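Local coordinates for sphingomyelinase C (Streptomyces griseocarneus, PDB 7CNE), which is a sphingomyelinase C of the endonuclease/exonuclease/phosphatase family, with a DNase I-like fold in which two beta sheets pack between outer helices and loops, at residues A38-F43 with V266-A271; I110-Q115 with D179-P184. All blocks are in the same frame, centred on the assembly; numbering follows the deposited sequence.

Interaction 1. Residues A38-F43 with V266-A271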
ATOM      1  N   ALA A  38      -9.576  -1.677  11.417  1.00 22.36           N
ATOM      2  CA  ALA A  38     -10.899  -1.698  10.799  1.00 22.81           C
ATOM      3  C   ALA A  38     -11.873  -0.726  11.460  1.00 24.46           C
ATOM      4  O   ALA A  38     -12.844  -0.315  10.817  1.00 25.30           O
ATOM      5  CB  ALA A  38     -11.488  -3.109  10.823  1.00 23.03           C
ATOM      6  N   ALA A  39     -11.647  -0.342  12.717  1.00 21.60           N
ATOM      7  CA  ALA A  39     -12.559   0.578  13.386  1.00 24.94           C
ATOM      8  C   ALA A  39     -12.092   2.029  13.348  1.00 27.46           C
ATOM      9  O   ALA A  39     -12.855   2.919  13.751  1.00 21.57           O
ATOM     10  CB  ALA A  39     -12.787   0.147  14.843  1.00 24.49           C
ATOM     11  N   ALA A  40     -10.884   2.295  12.854  1.00 21.40           N
ATOM     12  CA  ALA A  40     -10.353   3.651  12.892  1.00 22.57           C
ATOM     13  C   ALA A  40     -11.151   4.578  11.971  1.00 21.98           C
ATOM     14  O   ALA A  40     -11.781   4.151  10.999  1.00 20.85           O
ATOM     15  CB  ALA A  40      -8.881   3.665  12.499  1.00 21.27           C
ATOM     16  N   GLY A  41     -11.124   5.869  12.302  1.00 24.17           N
ATOM     17  CA  GLY A  41     -11.848   6.841  11.495  1.00 27.21           C
ATOM     18  C   GLY A  41     -11.383   6.861  10.050  1.00 22.59           C
ATOM     19  O   GLY A  41     -12.200   6.914   9.125  1.00 20.15           O
ATOM     20  N   PHE A  42     -10.065   6.786   9.834  1.00 21.91           N
ATOM     21  CA  PHE A  42      -9.541   6.856   8.474  1.00 20.28           C
ATOM     22  C   PHE A  42      -9.967   5.663   7.633  1.00 18.92           C
ATOM     23  O   PHE A  42      -9.934   5.744   6.397  1.00 18.80           O
ATOM     24  CB  PHE A  42      -8.004   6.984   8.485  1.00 22.20           C
ATOM     25  CG  PHE A  42      -7.270   5.812   9.107  1.00 23.02           C
ATOM     26  CD1 PHE A  42      -7.073   4.632   8.396  1.00 19.67           C
ATOM     27  CD2 PHE A  42      -6.727   5.917  10.386  1.00 22.48           C
ATOM     28  CE1 PHE A  42      -6.389   3.565   8.959  1.00 22.89           C
ATOM     29  CE2 PHE A  42      -6.032   4.858  10.961  1.00 24.69           C
ATOM     30  CZ  PHE A  42      -5.861   3.673  10.251  1.00 24.91           C
ATOM     31  N   PHE A  43     -10.368   4.564   8.272  1.00 17.16           N
ATOM     32  CA  PHE A  43     -10.804   3.366   7.558  1.00 18.48           C
ATOM     33  C   PHE A  43     -12.221   3.488   7.016  1.00 20.76           C
ATOM     34  O   PHE A  43     -12.571   2.773   6.068  1.00 19.62           O
ATOM     35  CB  PHE A  43     -10.724   2.140   8.485  1.00 19.07           C
ATOM     36  CG  PHE A  43     -10.612   0.825   7.751  1.00 18.97           C
ATOM     37  CD1 PHE A  43      -9.386   0.382   7.278  1.00 18.83           C
ATOM     38  CD2 PHE A  43     -11.736   0.035   7.538  1.00 20.97           C
ATOM     39  CE1 PHE A  43      -9.274  -0.832   6.604  1.00 19.27           C
ATOM     40  CE2 PHE A  43     -11.642  -1.172   6.861  1.00 19.01           C
ATOM     41  CZ  PHE A  43     -10.404  -1.607   6.387  1.00 17.91           C
ATOM     42  N   VAL A 266      -2.962  11.703   7.071  1.00 19.62           N
ATOM     43  CA  VAL A 266      -3.868  11.870   8.205  1.00 23.47           C
ATOM     44  C   VAL A 266      -3.179  11.317   9.443  1.00 22.43           C
ATOM     45  O   VAL A 266      -3.032  10.098   9.590  1.00 21.47           O
ATOM     46  CB  VAL A 266      -5.215  11.173   7.969  1.00 22.49           C
ATOM     47  CG1 VAL A 266      -6.057  11.236   9.223  1.00 25.68           C
ATOM     48  CG2 VAL A 266      -5.954  11.797   6.783  1.00 20.93           C
ATOM     49  N   GLN A 267      -2.778  12.210  10.352  1.00 21.26           N
ATOM     50  CA  GLN A 267      -2.096  11.819  11.591  1.00 24.49           C
ATOM     51  C   GLN A 267      -3.137  11.506  12.668  1.00 30.78           C
ATOM     52  O   GLN A 267      -3.429  12.313  13.551  1.00 33.41           O
ATOM     53  CB  GLN A 267      -1.137  12.924  12.021  1.00 26.33           C
ATOM     54  CG  GLN A 267      -0.287  12.630  13.253  1.00 29.48           C
ATOM     55  CD  GLN A 267       0.599  13.805  13.615  1.00 27.43           C
ATOM     56  OE1 GLN A 267       0.128  14.932  13.741  1.00 31.10           O
ATOM     57  NE2 GLN A 267       1.896  13.555  13.741  1.00 24.22           N
ATOM     58  N   GLU A 268      -3.718  10.305  12.583  1.00 29.71           N
ATOM     59  CA  GLU A 268      -4.722   9.853  13.543  1.00 30.09           C
ATOM     60  C   GLU A 268      -4.075   8.861  14.505  1.00 32.43           C
ATOM     61  O   GLU A 268      -3.556   7.821  14.076  1.00 33.66           O
ATOM     62  CB  GLU A 268      -5.930   9.212  12.848  1.00 31.22           C
ATOM     63  CG  GLU A 268      -6.911   8.546  13.837  1.00 30.11           C
ATOM     64  CD  GLU A 268      -8.145   7.908  13.189  1.00 30.88           C
ATOM     65  OE1 GLU A 268      -8.447   8.187  12.009  1.00 27.26           O
ATOM     66  OE2 GLU A 268      -8.830   7.121  13.875  1.00 30.39           O
ATOM     67  N   THR A 269      -4.088   9.188  15.798  1.00 29.76           N
ATOM     68  CA  THR A 269      -3.501   8.319  16.808  1.00 32.46           C
ATOM     69  C   THR A 269      -4.543   7.354  17.366  1.00 31.89           C
ATOM     70  O   THR A 269      -5.746   7.465  17.107  1.00 34.19           O
ATOM     71  CB  THR A 269      -2.880   9.125  17.952  1.00 30.54           C
ATOM     72  OG1 THR A 269      -3.882   9.934  18.578  1.00 30.23           O
ATOM     73  CG2 THR A 269      -1.750  10.001  17.442  1.00 31.08           C
ATOM     74  N   SER A 270      -4.059   6.394  18.145  1.00 26.03           N
ATOM     75  CA  SER A 270      -4.883   5.344  18.711  1.00 26.42           C
ATOM     76  C   SER A 270      -4.821   5.408  20.229  1.00 25.28           C
ATOM     77  O   SER A 270      -3.909   6.002  20.807  1.00 22.06           O
ATOM     78  CB  SER A 270      -4.417   3.959  18.247  1.00 26.34           C
ATOM     79  OG  SER A 270      -3.194   3.577  18.890  1.00 27.53           O
ATOM     80  N   ALA A 271      -5.790   4.764  20.870  1.00 26.51           N
ATOM     81  CA  ALA A 271      -5.664   4.500  22.293  1.00 27.10           C
ATOM     82  C   ALA A 271      -4.373   3.722  22.545  1.00 30.42           C
ATOM     83  O   ALA A 271      -3.909   2.976  21.674  1.00 27.42           O
ATOM     84  CB  ALA A 271      -6.868   3.707  22.806  1.00 28.28           C
TER
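The tight turn that follows helix 30-39 is clasped by the carboxylate of Glu268, which takes the backbone N-H groups of Gly41 and Phe42, one on each oxygen. Ala40 leaves the helical path, and its carbonyl O then accepts from Phe43 N at 3.1 Å, closing a type I beta turn with Gly41 and Phe42 at its two central positions. Gly41 N lies 3.1 Å from Glu268 OE2, on its syn lone pair, with an N-H...O angle of 148°. Phe42 N also reaches Glu268 OE1 at 3.1 Å, but the bond is more bent and weak. Glu268 spans the gap with a fully extended chain, CG standing anti to its own backbone N. Its two flanks touch hydrocarbon. OE2 lies 3.7 Å from Ala40 CB, while OE1 comes to the rim of the Phe42 ring, 3.3 Å from CD2 and close to the ring plane. Ring and carboxylate are steeply inclined to each other, their planes 71° apart. With chi1 at 62°, Phe42 folds its ring back over the turn, where Ala40 CB sits 3.4 Å above one face, toward the rim. The same ring packs on Leu13 and Ile294 of two neighbouring strands and meets the ring of Tyr15, so the turn is tied to the seven-stranded sheet by a buried aromatic as well as by the acid. On the other segment, the chain kinks through an inverse gamma turn at Gln267, whose NE2 is hydrogen-bonded to Glu230 and Tyr291. Here a single carboxylate from an irregular loop holds consecutive amides of a beta turn, joining the end of an outer helix to the loop after strand 261-265 in a DNase I-like fold.

Interaction 2. Residues I110-Q115 with D179-P184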
ATOM      1  N   ILE A 110     -15.816  -5.804  -8.218  1.00 18.03           N
ATOM      2  CA  ILE A 110     -14.571  -6.070  -8.929  1.00 18.53           C
ATOM      3  C   ILE A 110     -14.903  -6.837 -10.202  1.00 20.78           C
ATOM      4  O   ILE A 110     -15.503  -7.915 -10.149  1.00 17.90           O
ATOM      5  CB  ILE A 110     -13.580  -6.853  -8.056  1.00 18.93           C
ATOM      6  CG1 ILE A 110     -13.021  -5.954  -6.948  1.00 21.18           C
ATOM      7  CG2 ILE A 110     -12.460  -7.403  -8.919  1.00 20.26           C
ATOM      8  CD1 ILE A 110     -12.177  -6.705  -5.894  1.00 19.84           C
ATOM      9  N   VAL A 111     -14.522  -6.265 -11.346  1.00 20.22           N
ATOM     10  CA  VAL A 111     -14.742  -6.905 -12.639  1.00 22.85           C
ATOM     11  C   VAL A 111     -13.604  -7.864 -12.957  1.00 23.23           C
ATOM     12  O   VAL A 111     -13.816  -8.919 -13.564  1.00 22.54           O
ATOM     13  CB  VAL A 111     -14.902  -5.823 -13.732  1.00 24.68           C
ATOM     14  CG1 VAL A 111     -14.973  -6.441 -15.120  1.00 25.32           C
ATOM     15  CG2 VAL A 111     -16.140  -4.957 -13.454  1.00 23.61           C
ATOM     16  N   ARG A 112     -12.384  -7.512 -12.560  1.00 22.10           N
ATOM     17  CA  ARG A 112     -11.219  -8.349 -12.794  1.00 21.44           C
ATOM     18  C   ARG A 112     -10.196  -8.061 -11.707  1.00 21.02           C
ATOM     19  O   ARG A 112     -10.071  -6.918 -11.262  1.00 18.99           O
ATOM     20  CB  ARG A 112     -10.599  -8.090 -14.174  1.00 20.50           C
ATOM     21  CG  ARG A 112      -9.364  -8.950 -14.448  1.00 26.90           C
ATOM     22  CD  ARG A 112      -9.110  -9.125 -15.917  1.00 32.13           C
ATOM     23  NE  ARG A 112      -7.997 -10.039 -16.183  1.00 28.50           N
ATOM     24  CZ  ARG A 112      -8.142 -11.312 -16.534  1.00 27.89           C
ATOM     25  NH1 ARG A 112      -9.351 -11.829 -16.661  1.00 26.59           N
ATOM     26  NH2 ARG A 112      -7.071 -12.060 -16.764  1.00 31.31           N
ATOM     27  N   LYS A 113      -9.466  -9.098 -11.282  1.00 18.97           N
ATOM     28  CA  LYS A 113      -8.374  -8.925 -10.332  1.00 17.68           C
ATOM     29  C   LYS A 113      -7.217  -9.841 -10.716  1.00 20.34           C
ATOM     30  O   LYS A 113      -7.416 -11.033 -10.976  1.00 19.11           O
ATOM     31  CB  LYS A 113      -8.836  -9.193  -8.890  1.00 18.79           C
ATOM     32  CG  LYS A 113      -9.627 -10.481  -8.680  1.00 24.62           C
ATOM     33  CD  LYS A 113     -10.057 -10.611  -7.217  1.00 24.14           C
ATOM     34  CE  LYS A 113     -10.914 -11.852  -6.995  1.00 29.64           C
ATOM     35  NZ  LYS A 113     -12.280 -11.645  -7.571  1.00 29.67           N
ATOM     36  N   GLU A 114      -6.017  -9.272 -10.792  1.00 17.66           N
ATOM     37  CA  GLU A 114      -4.811 -10.051 -11.051  1.00 16.17           C
ATOM     38  C   GLU A 114      -3.709  -9.598 -10.113  1.00 20.19           C
ATOM     39  O   GLU A 114      -3.761  -8.509  -9.534  1.00 18.96           O
ATOM     40  CB  GLU A 114      -4.279  -9.898 -12.488  1.00 21.11           C
ATOM     41  CG  GLU A 114      -5.311  -9.729 -13.564  1.00 23.59           C
ATOM     42  CD  GLU A 114      -4.678  -9.560 -14.933  1.00 25.68           C
ATOM     43  OE1 GLU A 114      -3.430  -9.655 -15.040  1.00 21.54           O
ATOM     44  OE2 GLU A 114      -5.437  -9.344 -15.902  1.00 28.56           O
ATOM     45  N   GLN A 115      -2.680 -10.433 -10.006  1.00 15.50           N
ATOM     46  CA  GLN A 115      -1.485 -10.079  -9.269  1.00 17.31           C
ATOM     47  C   GLN A 115      -0.286 -10.258 -10.188  1.00 17.92           C
ATOM     48  O   GLN A 115      -0.296 -11.089 -11.101  1.00 16.05           O
ATOM     49  CB  GLN A 115      -1.332 -10.934  -7.991  1.00 17.37           C
ATOM     50  CG  GLN A 115      -1.067 -12.401  -8.267  1.00 19.43           C
ATOM     51  CD  GLN A 115      -0.802 -13.197  -7.010  1.00 20.06           C
ATOM     52  OE1 GLN A 115      -0.565 -12.636  -5.937  1.00 19.44           O
ATOM     53  NE2 GLN A 115      -0.835 -14.517  -7.134  1.00 18.33           N
ATOM     54  N   ASP A 179       0.232  -0.341 -19.834  1.00 19.74           N
ATOM     55  CA  ASP A 179       0.230  -0.006 -21.255  1.00 24.01           C
ATOM     56  C   ASP A 179      -0.258  -1.178 -22.103  1.00 25.12           C
ATOM     57  O   ASP A 179      -1.078  -1.003 -23.018  1.00 22.59           O
ATOM     58  CB  ASP A 179       1.638   0.432 -21.666  1.00 29.09           C
ATOM     59  CG  ASP A 179       1.689   0.957 -23.082  1.00 38.54           C
ATOM     60  OD1 ASP A 179       2.302   0.289 -23.936  1.00 42.15           O
ATOM     61  OD2 ASP A 179       1.072   2.014 -23.346  1.00 36.63           O
ATOM     62  N   ALA A 180       0.219  -2.387 -21.794  1.00 22.05           N
ATOM     63  CA  ALA A 180      -0.169  -3.587 -22.523  1.00 20.81           C
ATOM     64  C   ALA A 180      -1.647  -3.917 -22.361  1.00 25.08           C
ATOM     65  O   ALA A 180      -2.207  -4.615 -23.212  1.00 24.69           O
ATOM     66  CB  ALA A 180       0.687  -4.771 -22.067  1.00 23.52           C
ATOM     67  N   LYS A 181      -2.292  -3.432 -21.296  1.00 23.00           N
ATOM     68  CA  LYS A 181      -3.732  -3.601 -21.143  1.00 22.05           C
ATOM     69  C   LYS A 181      -4.528  -2.720 -22.101  1.00 24.99           C
ATOM     70  O   LYS A 181      -5.736  -2.938 -22.253  1.00 21.56           O
ATOM     71  CB  LYS A 181      -4.147  -3.284 -19.698  1.00 25.16           C
ATOM     72  CG  LYS A 181      -3.799  -4.365 -18.665  1.00 22.57           C
ATOM     73  CD  LYS A 181      -4.648  -5.618 -18.856  1.00 27.04           C
ATOM     74  CE  LYS A 181      -4.241  -6.730 -17.883  1.00 23.54           C
ATOM     75  NZ  LYS A 181      -5.095  -7.950 -18.076  1.00 24.84           N
ATOM     76  N   ASN A 182      -3.891  -1.730 -22.723  1.00 20.84           N
ATOM     77  CA  ASN A 182      -4.557  -0.800 -23.643  1.00 25.15           C
ATOM     78  C   ASN A 182      -5.834  -0.229 -23.027  1.00 25.47           C
ATOM     79  O   ASN A 182      -6.925  -0.301 -23.602  1.00 25.85           O
ATOM     80  CB  ASN A 182      -4.849  -1.480 -24.986  1.00 26.15           C
ATOM     81  CG  ASN A 182      -3.582  -1.823 -25.752  1.00 30.47           C
ATOM     82  OD1 ASN A 182      -2.656  -1.010 -25.860  1.00 35.83           O
ATOM     83  ND2 ASN A 182      -3.531  -3.034 -26.283  1.00 38.14           N
ATOM     84  N   ILE A 183      -5.691   0.346 -21.841  1.00 22.83           N
ATOM     85  CA  ILE A 183      -6.849   0.881 -21.114  1.00 22.19           C
ATOM     86  C   ILE A 183      -7.365   2.126 -21.831  1.00 21.40           C
ATOM     87  O   ILE A 183      -6.574   3.038 -22.124  1.00 23.59           O
ATOM     88  CB  ILE A 183      -6.461   1.201 -19.668  1.00 24.00           C
ATOM     89  CG1 ILE A 183      -5.986  -0.071 -18.960  1.00 21.91           C
ATOM     90  CG2 ILE A 183      -7.643   1.864 -18.917  1.00 21.02           C
ATOM     91  CD1 ILE A 183      -5.327   0.194 -17.611  1.00 20.02           C
ATOM     92  N   PRO A 184      -8.666   2.226 -22.105  1.00 24.86           N
ATOM     93  CA  PRO A 184      -9.200   3.445 -22.734  1.00 26.34           C
ATOM     94  C   PRO A 184      -8.863   4.699 -21.931  1.00 27.20           C
ATOM     95  O   PRO A 184      -8.934   4.712 -20.700  1.00 26.92           O
ATOM     96  CB  PRO A 184     -10.714   3.195 -22.767  1.00 26.24           C
ATOM     97  CG  PRO A 184     -10.889   1.723 -22.625  1.00 30.63           C
ATOM     98  CD  PRO A 184      -9.713   1.230 -21.818  1.00 26.08           C
TER
HETATM   99  O   HOH W   1      -2.925 -10.471 -17.400  1.00 31.24           O
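Salt bridges carry this contact, and they converge on one oxygen of Glu114. Lys181 NZ donates to Glu114 OE2 at 2.6 Å across the segments, and within the strand Arg112 NE reaches that same OE2 at 2.7 Å in a nearly straight bond (170°). The ammonium comes to the syn side of the oxygen and the guanidinium to its anti side, each a little more than 20° out of the carboxylate plane. OE2 lies at the edge of the guanidinium and in its plane, where Arg112 NH2 adds a weak bond of 3.3 Å. Arg112 NE and Lys181 NZ stand 4.0 Å apart, gathered round the shared anion.

A water links the second oxygen to the same lysine: it donates to Glu114 OE1 and accepts weakly from Lys181 NZ, 3.4 Å away.

In the packing, Glu114 rests on Phe177 of helix 162-180. From the C-terminal end of that helix, Lys181 bends at chi2 (-70°) and then runs straight, meeting Glu114 from the opposite direction while touching Tyr134. In the backbone, a classic beta bulge places Val111 and Arg112 both opposite Val136.

A buried carboxylate flanked by two cations would probably stay ionised, and its three-residue network links a strand to a helix end through charge, with little surface buried.

How the interactions relate
Interactions 1 and 2 lie on opposite sides of the chain's centre, their own centres 31 Å apart and their nearest atoms about 13 Å apart, without touching. In sequence they are nested: 110-115 and 179-184 both fall inside the long loop of chain that 38-43 and 266-271 close. They lie by different mixed sheets, interaction 1 beside the one that contains strands 12-19, 261-265 and 293-297, interaction 2 at strand 110-117 of the other. Interaction 1 joins the turn after helix 30-39 to the loop after strand 261-265, and interaction 2 a strand to a helix end, each on a different sheet's side of one DNase I-like unit and each through a glutamate.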